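Long-range contacts in putative chorismate mutase (Yersinia pestis biovar Microtus str. 91001, PDB 2GBB), which catalyses the Claisen rearrangement of chorismate to prephenate as a secreted chorismate mutase and may play some role in pathogenicity: residues E49-N54 with I107-A112; Q5-I10 with A127-T132. All coordinates share one frame; numbering follows the deposited sequence.

Overall arrangement
Contact 1 and contact 2 both join short pieces of an all-helical chain, and helix 93-117 links them: its residues in contact 1 also pack on the segment 5-10 of contact 2, I107 CG1 lying 3.4 Å from L9 CB. The two centres are about 17 Å apart, and contact 1 is nested in sequence within the loop that contact 2 closes. Contact 1 is the more buried, although it lies farther from the centre of the chain, and it is almost wholly aliphatic, leucines against a helix. Contact 2 is partly buried; it sets small side chains and an aromatic ring between two helices, and its outer side carries a sulfate on polar groups.

Contact 1 of 2, residues E49-N54 with I107-A112; sequences ESLGLN and ILEQIA
L51 and L53 press their isobutyl groups onto helix 93-117 where the chain leaves helix 34-50, a helix-to-loop packing in the all-helical bundle of this chorismate mutase. The apolar contacts run along L108 and E109 on one turn and A112 on the next. L51 CD1 comes to 3.6 Å from L108 CB, the two side chains crossing at about a right angle, while L51 CD2 lies 3.8 Å from E109 CG. Of the E109 side chain it is the aliphatic stem that is met, beside its backbone N: the extended chain takes the carboxylate onward to the exposed side, so a glutamate suits the margin. L53 is buried and meets A112, its CD2 3.8 Å from A112 CB; the small methyl lets loop and helix come close, with 6.4 Å between L53 CA and A112 CA. With CG anti to its carbonyl carbon (chi1 -65°), L53 sends both branches toward the helix, and L108 and I111 border it there.

Between the two leucines, G52 has a positive phi (78°), at which a CB would press on the carbonyl O of L51, and L51 O accepts a hydrogen bond from K116 NZ. Methyl against backbone completes the contact: L53 CD1 rests 3.5 Å from L108 O, which already accepts A112 N.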
ATOM      1  N   GLU A  49     -31.942  -2.112   4.875  1.00 43.43           N
ATOM      2  CA  GLU A  49     -33.388  -2.136   4.567  1.00 44.44           C
ATOM      3  C   GLU A  49     -34.190  -3.283   5.203  1.00 44.10           C
ATOM      4  O   GLU A  49     -35.281  -3.067   5.766  1.00 45.20           O
ATOM      5  CB  GLU A  49     -33.550  -2.314   3.045  1.00 44.56           C
ATOM      6  CG  GLU A  49     -33.851  -1.099   2.191  1.00 46.08           C
ATOM      7  CD  GLU A  49     -34.643  -1.513   0.910  1.00 48.02           C
ATOM      8  OE1 GLU A  49     -34.083  -2.298   0.092  1.00 49.28           O
ATOM      9  OE2 GLU A  49     -35.830  -1.077   0.730  1.00 49.20           O
ATOM     10  N   SER A  50     -33.704  -4.517   5.053  1.00 42.52           N
ATOM     11  CA  SER A  50     -34.423  -5.669   5.613  1.00 41.73           C
ATOM     12  C   SER A  50     -34.310  -5.736   7.147  1.00 40.91           C
ATOM     13  O   SER A  50     -35.117  -6.373   7.817  1.00 41.79           O
ATOM     14  CB  SER A  50     -34.013  -6.993   4.929  1.00 40.87           C
ATOM     15  OG  SER A  50     -32.610  -7.249   4.992  1.00 42.24           O
ATOM     16  N   LEU A  51     -33.327  -5.040   7.712  1.00 38.67           N
ATOM     17  CA  LEU A  51     -33.093  -5.121   9.138  1.00 36.09           C
ATOM     18  C   LEU A  51     -33.663  -3.945   9.922  1.00 35.42           C
ATOM     19  O   LEU A  51     -33.438  -3.850  11.131  1.00 35.61           O
ATOM     20  CB  LEU A  51     -31.590  -5.267   9.405  1.00 35.59           C
ATOM     21  CG  LEU A  51     -30.919  -6.501   8.811  1.00 33.23           C
ATOM     22  CD1 LEU A  51     -29.376  -6.345   8.850  1.00 31.09           C
ATOM     23  CD2 LEU A  51     -31.364  -7.776   9.532  1.00 36.38           C
ATOM     24  N   GLY A  52     -34.430  -3.075   9.268  1.00 33.07           N
ATOM     25  CA  GLY A  52     -34.996  -1.933   9.956  1.00 31.71           C
ATOM     26  C   GLY A  52     -33.996  -0.796  10.164  1.00 30.95           C
ATOM     27  O   GLY A  52     -34.196   0.063  11.002  1.00 30.19           O
ATOM     28  N   LEU A  53     -32.901  -0.799   9.398  1.00 30.10           N
ATOM     29  CA  LEU A  53     -31.922   0.257   9.471  1.00 30.02           C
ATOM     30  C   LEU A  53     -32.241   1.291   8.412  1.00 30.76           C
ATOM     31  O   LEU A  53     -32.814   0.969   7.375  1.00 31.47           O
ATOM     32  CB  LEU A  53     -30.491  -0.289   9.308  1.00 28.73           C
ATOM     33  CG  LEU A  53     -30.030  -1.232  10.455  1.00 30.19           C
ATOM     34  CD1 LEU A  53     -28.722  -1.967  10.151  1.00 27.68           C
ATOM     35  CD2 LEU A  53     -29.911  -0.482  11.805  1.00 25.77           C
ATOM     36  N   ASN A  54     -31.906   2.541   8.697  1.00 30.85           N
ATOM     37  CA  ASN A  54     -31.869   3.569   7.678  1.00 31.36           C
ATOM     38  C   ASN A  54     -30.722   3.331   6.646  1.00 31.02           C
ATOM     39  O   ASN A  54     -29.552   3.477   6.990  1.00 30.09           O
ATOM     40  CB  ASN A  54     -31.686   4.914   8.373  1.00 31.99           C
ATOM     41  CG  ASN A  54     -31.863   6.089   7.442  1.00 35.37           C
ATOM     42  OD1 ASN A  54     -31.009   6.186   6.451  1.00 37.39           O
ATOM     43  ND2 ASN A  54     -32.747   6.922   7.640  1.00 33.53           N
ATOM     44  N   ILE A 107     -22.616  -7.957  10.998  1.00 28.46           N
ATOM     45  CA  ILE A 107     -22.328  -6.653  11.567  1.00 27.55           C
ATOM     46  C   ILE A 107     -23.601  -5.794  11.569  1.00 27.24           C
ATOM     47  O   ILE A 107     -23.944  -5.183  12.555  1.00 27.60           O
ATOM     48  CB  ILE A 107     -21.137  -5.964  10.773  1.00 27.06           C
ATOM     49  CG1 ILE A 107     -19.804  -6.660  11.108  1.00 26.25           C
ATOM     50  CG2 ILE A 107     -21.095  -4.459  11.044  1.00 24.76           C
ATOM     51  CD1 ILE A 107     -18.709  -6.496  10.044  1.00 27.30           C
ATOM     52  N   LEU A 108     -24.307  -5.767  10.456  1.00 27.83           N
ATOM     53  CA  LEU A 108     -25.533  -4.990  10.347  1.00 28.55           C
ATOM     54  C   LEU A 108     -26.675  -5.521  11.244  1.00 28.76           C
ATOM     55  O   LEU A 108     -27.435  -4.735  11.802  1.00 27.69           O
ATOM     56  CB  LEU A 108     -26.007  -4.964   8.889  1.00 28.37           C
ATOM     57  CG  LEU A 108     -25.123  -4.279   7.843  1.00 28.66           C
ATOM     58  CD1 LEU A 108     -25.933  -4.207   6.530  1.00 26.31           C
ATOM     59  CD2 LEU A 108     -24.741  -2.927   8.285  1.00 25.94           C
ATOM     60  N   GLU A 109     -26.795  -6.836  11.327  1.00 28.62           N
ATOM     61  CA  GLU A 109     -27.742  -7.481  12.236  1.00 30.90           C
ATOM     62  C   GLU A 109     -27.423  -7.113  13.682  1.00 31.05           C
ATOM     63  O   GLU A 109     -28.327  -6.771  14.446  1.00 32.38           O
ATOM     64  CB  GLU A 109     -27.723  -9.011  12.093  1.00 29.08           C
ATOM     65  CG  GLU A 109     -28.235  -9.465  10.761  1.00 33.11           C
ATOM     66  CD  GLU A 109     -28.137 -10.974  10.561  1.00 34.94           C
ATOM     67  OE1 GLU A 109     -27.148 -11.620  10.953  1.00 34.79           O
ATOM     68  OE2 GLU A 109     -29.066 -11.527   9.980  1.00 40.11           O
ATOM     69  N   GLN A 110     -26.144  -7.150  14.048  1.00 31.12           N
ATOM     70  CA  GLN A 110     -25.754  -6.823  15.402  1.00 30.17           C
ATOM     71  C   GLN A 110     -25.996  -5.356  15.766  1.00 30.70           C
ATOM     72  O   GLN A 110     -26.440  -5.034  16.897  1.00 30.11           O
ATOM     73  CB  GLN A 110     -24.284  -7.185  15.608  1.00 31.02           C
ATOM     74  CG  GLN A 110     -23.819  -7.174  17.070  1.00 32.53           C
ATOM     75  CD  GLN A 110     -24.704  -8.013  17.990  1.00 36.11           C
ATOM     76  OE1 GLN A 110     -25.038  -9.148  17.680  1.00 38.79           O
ATOM     77  NE2 GLN A 110     -25.075  -7.448  19.125  1.00 36.05           N
ATOM     78  N   ILE A 111     -25.649  -4.457  14.854  1.00 29.68           N
ATOM     79  CA  ILE A 111     -25.940  -3.033  15.048  1.00 30.21           C
ATOM     80  C   ILE A 111     -27.448  -2.747  15.209  1.00 31.26           C
ATOM     81  O   ILE A 111     -27.847  -1.969  16.092  1.00 30.53           O
ATOM     82  CB  ILE A 111     -25.360  -2.156  13.897  1.00 29.72           C
ATOM     83  CG1 ILE A 111     -23.834  -2.016  14.049  1.00 29.03           C
ATOM     84  CG2 ILE A 111     -25.981  -0.766  13.933  1.00 28.25           C
ATOM     85  CD1 ILE A 111     -23.107  -1.397  12.790  1.00 29.68           C
ATOM     86  N   ALA A 112     -28.271  -3.362  14.362  1.00 32.21           N
ATOM     87  CA  ALA A 112     -29.722  -3.175  14.426  1.00 33.85           C
ATOM     88  C   ALA A 112     -30.231  -3.645  15.789  1.00 35.50           C
ATOM     89  O   ALA A 112     -30.879  -2.895  16.498  1.00 35.52           O
ATOM     90  CB  ALA A 112     -30.431  -3.950  13.295  1.00 33.43           C
TER

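Contact 2 of 2, residues Q5-I10 with A127-T132. With SO4 (sulfate ion), chain H.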
ATOM      1  N   GLN A   5     -21.187  -5.869  21.166  1.00 41.96           N
ATOM      2  CA  GLN A   5     -20.715  -7.030  20.414  1.00 39.54           C
ATOM      3  C   GLN A   5     -20.453  -6.821  18.894  1.00 36.86           C
ATOM      4  O   GLN A   5     -20.284  -7.785  18.163  1.00 34.59           O
ATOM      5  CB  GLN A   5     -21.638  -8.236  20.663  1.00 40.81           C
ATOM      6  CG  GLN A   5     -21.686  -8.765  22.129  1.00 44.79           C
ATOM      7  CD  GLN A   5     -20.325  -8.765  22.860  1.00 50.64           C
ATOM      8  OE1 GLN A   5     -19.290  -9.257  22.351  1.00 52.03           O
ATOM      9  NE2 GLN A   5     -20.329  -8.213  24.070  1.00 51.17           N
ATOM     10  N   THR A   6     -20.382  -5.566  18.434  1.00 34.78           N
ATOM     11  CA  THR A   6     -20.189  -5.288  17.003  1.00 32.42           C
ATOM     12  C   THR A   6     -18.722  -5.349  16.584  1.00 31.46           C
ATOM     13  O   THR A   6     -18.383  -5.964  15.574  1.00 30.64           O
ATOM     14  CB  THR A   6     -20.807  -3.921  16.579  1.00 32.95           C
ATOM     15  OG1 THR A   6     -22.193  -3.907  16.927  1.00 33.15           O
ATOM     16  CG2 THR A   6     -20.705  -3.731  15.048  1.00 32.02           C
ATOM     17  N   ALA A   7     -17.858  -4.711  17.368  1.00 29.65           N
ATOM     18  CA  ALA A   7     -16.430  -4.653  17.053  1.00 29.32           C
ATOM     19  C   ALA A   7     -15.768  -5.983  16.722  1.00 29.01           C
ATOM     20  O   ALA A   7     -14.946  -6.014  15.806  1.00 30.91           O
ATOM     21  CB  ALA A   7     -15.667  -3.949  18.149  1.00 29.13           C
ATOM     22  N   PRO A   8     -16.072  -7.076  17.477  1.00 28.45           N
ATOM     23  CA  PRO A   8     -15.503  -8.395  17.159  1.00 27.53           C
ATOM     24  C   PRO A   8     -15.807  -8.837  15.729  1.00 26.86           C
ATOM     25  O   PRO A   8     -14.956  -9.443  15.046  1.00 27.52           O
ATOM     26  CB  PRO A   8     -16.185  -9.322  18.173  1.00 27.21           C
ATOM     27  CG  PRO A   8     -16.480  -8.433  19.389  1.00 28.06           C
ATOM     28  CD  PRO A   8     -16.887  -7.116  18.715  1.00 28.50           C
ATOM     29  N   LEU A   9     -16.996  -8.499  15.264  1.00 25.73           N
ATOM     30  CA  LEU A   9     -17.420  -8.802  13.889  1.00 25.19           C
ATOM     31  C   LEU A   9     -16.676  -7.969  12.865  1.00 23.88           C
ATOM     32  O   LEU A   9     -16.253  -8.491  11.836  1.00 23.60           O
ATOM     33  CB  LEU A   9     -18.946  -8.645  13.745  1.00 25.81           C
ATOM     34  CG  LEU A   9     -19.757  -9.478  14.774  1.00 28.41           C
ATOM     35  CD1 LEU A   9     -21.168  -8.952  15.025  1.00 31.02           C
ATOM     36  CD2 LEU A   9     -19.824 -10.945  14.340  1.00 32.14           C
ATOM     37  N   ILE A  10     -16.505  -6.686  13.150  1.00 23.17           N
ATOM     38  CA  ILE A  10     -15.778  -5.799  12.260  1.00 24.28           C
ATOM     39  C   ILE A  10     -14.311  -6.240  12.159  1.00 25.31           C
ATOM     40  O   ILE A  10     -13.731  -6.354  11.062  1.00 24.12           O
ATOM     41  CB  ILE A  10     -15.872  -4.373  12.805  1.00 23.83           C
ATOM     42  CG1 ILE A  10     -17.324  -3.845  12.664  1.00 23.41           C
ATOM     43  CG2 ILE A  10     -14.838  -3.490  12.166  1.00 24.71           C
ATOM     44  CD1 ILE A  10     -17.553  -2.450  13.307  1.00 24.90           C
ATOM     45  N   ALA A 127     -12.485   3.384  22.882  1.00 51.83           N
ATOM     46  CA  ALA A 127     -11.377   2.588  23.410  1.00 49.84           C
ATOM     47  C   ALA A 127     -11.610   1.095  23.250  1.00 48.69           C
ATOM     48  O   ALA A 127     -10.671   0.325  23.056  1.00 48.58           O
ATOM     49  CB  ALA A 127     -11.172   2.917  24.870  1.00 50.08           C
ATOM     50  N   HIS A 128     -12.865   0.688  23.363  1.00 47.33           N
ATOM     51  CA  HIS A 128     -13.234  -0.670  23.075  1.00 46.34           C
ATOM     52  C   HIS A 128     -12.952  -1.039  21.613  1.00 45.32           C
ATOM     53  O   HIS A 128     -12.410  -2.107  21.349  1.00 44.70           O
ATOM     54  CB  HIS A 128     -14.705  -0.918  23.413  1.00 47.08           C
ATOM     55  CG  HIS A 128     -15.117  -2.347  23.246  1.00 48.49           C
ATOM     56  ND1 HIS A 128     -14.637  -3.358  24.056  1.00 49.36           N
ATOM     57  CD2 HIS A 128     -15.956  -2.935  22.360  1.00 50.19           C
ATOM     58  CE1 HIS A 128     -15.170  -4.509  23.675  1.00 52.89           C
ATOM     59  NE2 HIS A 128     -15.968  -4.281  22.642  1.00 52.05           N
ATOM     60  N   PHE A 129     -13.309  -0.156  20.675  1.00 44.00           N
ATOM     61  CA  PHE A 129     -13.038  -0.389  19.253  1.00 43.15           C
ATOM     62  C   PHE A 129     -11.547  -0.536  18.983  1.00 44.44           C
ATOM     63  O   PHE A 129     -11.102  -1.521  18.379  1.00 44.37           O
ATOM     64  CB  PHE A 129     -13.634   0.736  18.391  1.00 41.55           C
ATOM     65  CG  PHE A 129     -14.993   0.410  17.832  1.00 38.62           C
ATOM     66  CD1 PHE A 129     -16.044   0.055  18.674  1.00 35.01           C
ATOM     67  CD2 PHE A 129     -15.235   0.472  16.454  1.00 35.33           C
ATOM     68  CE1 PHE A 129     -17.310  -0.229  18.145  1.00 32.99           C
ATOM     69  CE2 PHE A 129     -16.503   0.177  15.929  1.00 31.06           C
ATOM     70  CZ  PHE A 129     -17.524  -0.166  16.767  1.00 33.34           C
ATOM     71  N   ILE A 130     -10.760   0.418  19.456  1.00 45.71           N
ATOM     72  CA  ILE A 130      -9.303   0.284  19.326  1.00 47.78           C
ATOM     73  C   ILE A 130      -8.745  -1.050  19.871  1.00 47.79           C
ATOM     74  O   ILE A 130      -8.011  -1.759  19.174  1.00 48.99           O
ATOM     75  CB  ILE A 130      -8.558   1.477  19.960  1.00 47.89           C
ATOM     76  CG1 ILE A 130      -8.933   2.780  19.232  1.00 48.81           C
ATOM     77  CG2 ILE A 130      -7.016   1.198  19.994  1.00 48.88           C
ATOM     78  CD1 ILE A 130      -8.332   2.908  17.833  1.00 49.63           C
ATOM     79  N   ASN A 131      -9.108  -1.396  21.098  1.00 47.64           N
ATOM     80  CA  ASN A 131      -8.573  -2.600  21.741  1.00 47.20           C
ATOM     81  C   ASN A 131      -9.053  -3.894  21.095  1.00 45.87           C
ATOM     82  O   ASN A 131      -8.416  -4.952  21.269  1.00 45.66           O
ATOM     83  CB  ASN A 131      -8.909  -2.610  23.250  1.00 48.09           C
ATOM     84  CG  ASN A 131      -8.235  -1.457  24.028  1.00 51.15           C
ATOM     85  OD1 ASN A 131      -7.251  -0.845  23.564  1.00 53.06           O
ATOM     86  ND2 ASN A 131      -8.774  -1.156  25.216  1.00 52.97           N
ATOM     87  N   THR A 132     -10.164  -3.812  20.353  1.00 43.83           N
ATOM     88  CA  THR A 132     -10.819  -5.003  19.804  1.00 42.20           C
ATOM     89  C   THR A 132     -10.500  -5.166  18.328  1.00 41.87           C
ATOM     90  O   THR A 132     -10.347  -6.276  17.838  1.00 41.93           O
ATOM     91  CB  THR A 132     -12.371  -4.941  19.951  1.00 42.12           C
ATOM     92  OG1 THR A 132     -12.711  -4.645  21.301  1.00 41.41           O
ATOM     93  CG2 THR A 132     -13.025  -6.262  19.532  1.00 40.58           C
TER
HETATM   94  S   SO4 H 202     -11.911  -2.537  26.281  0.50 54.39           S
HETATM   95  O1  SO4 H 202     -12.821  -1.453  26.666  0.50 53.14           O
HETATM   96  O2  SO4 H 202     -12.420  -3.795  26.849  0.50 52.81           O
HETATM   97  O3  SO4 H 202     -11.893  -2.673  24.835  0.50 52.80           O
HETATM   98  O4  SO4 H 202     -10.548  -2.269  26.734  0.50 51.10           O
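A7 lays its CB over one face of the F129 ring, a CH-pi contact with the methyl 4.2 Å from the ring centroid and 18° off the normal. It sits toward the rim, about equally near CD1 and CE1. The same methyl meets T132, where A7 CB to T132 CG2 is 3.8 Å, so it fits between ring and threonine; a side chain this small suits the 5.9 Å between A7 CA and F129 CA. T132 CG2, anti to the backbone N (chi1 -51° for OG1), also reaches the ring of P8, coming 4.0 Å from P8 CD. Proline is at home here in the first turn of helix 7-14, where its lack of an N-H costs little.

Further along that helix, I10 crosses F129 at about a right angle, and its CD1 approaches F129 CE2 at 3.9 Å. Helix 7-14 thus packs on the short helix 126-132 within the all-helical chorismate mutase fold, and F147 and F150 of helix 140-150 meet the F129 ring as well. R13, which probably binds substrate, follows I10 by one turn.

The hydroxyl of T132 bonds back to its own helix, with OG1 donating to H128 O at 2.6 Å, and it lies above the centre of the H128 ring. At the edge of that ring, with its S in the ring plane, a sulfate probably from the crystallisation liquor accepts a bent bond from H128 ND1 through O3. N131 ND2 donates to the sulfate O4 at 2.6 Å, with an N-H...O angle of 154°.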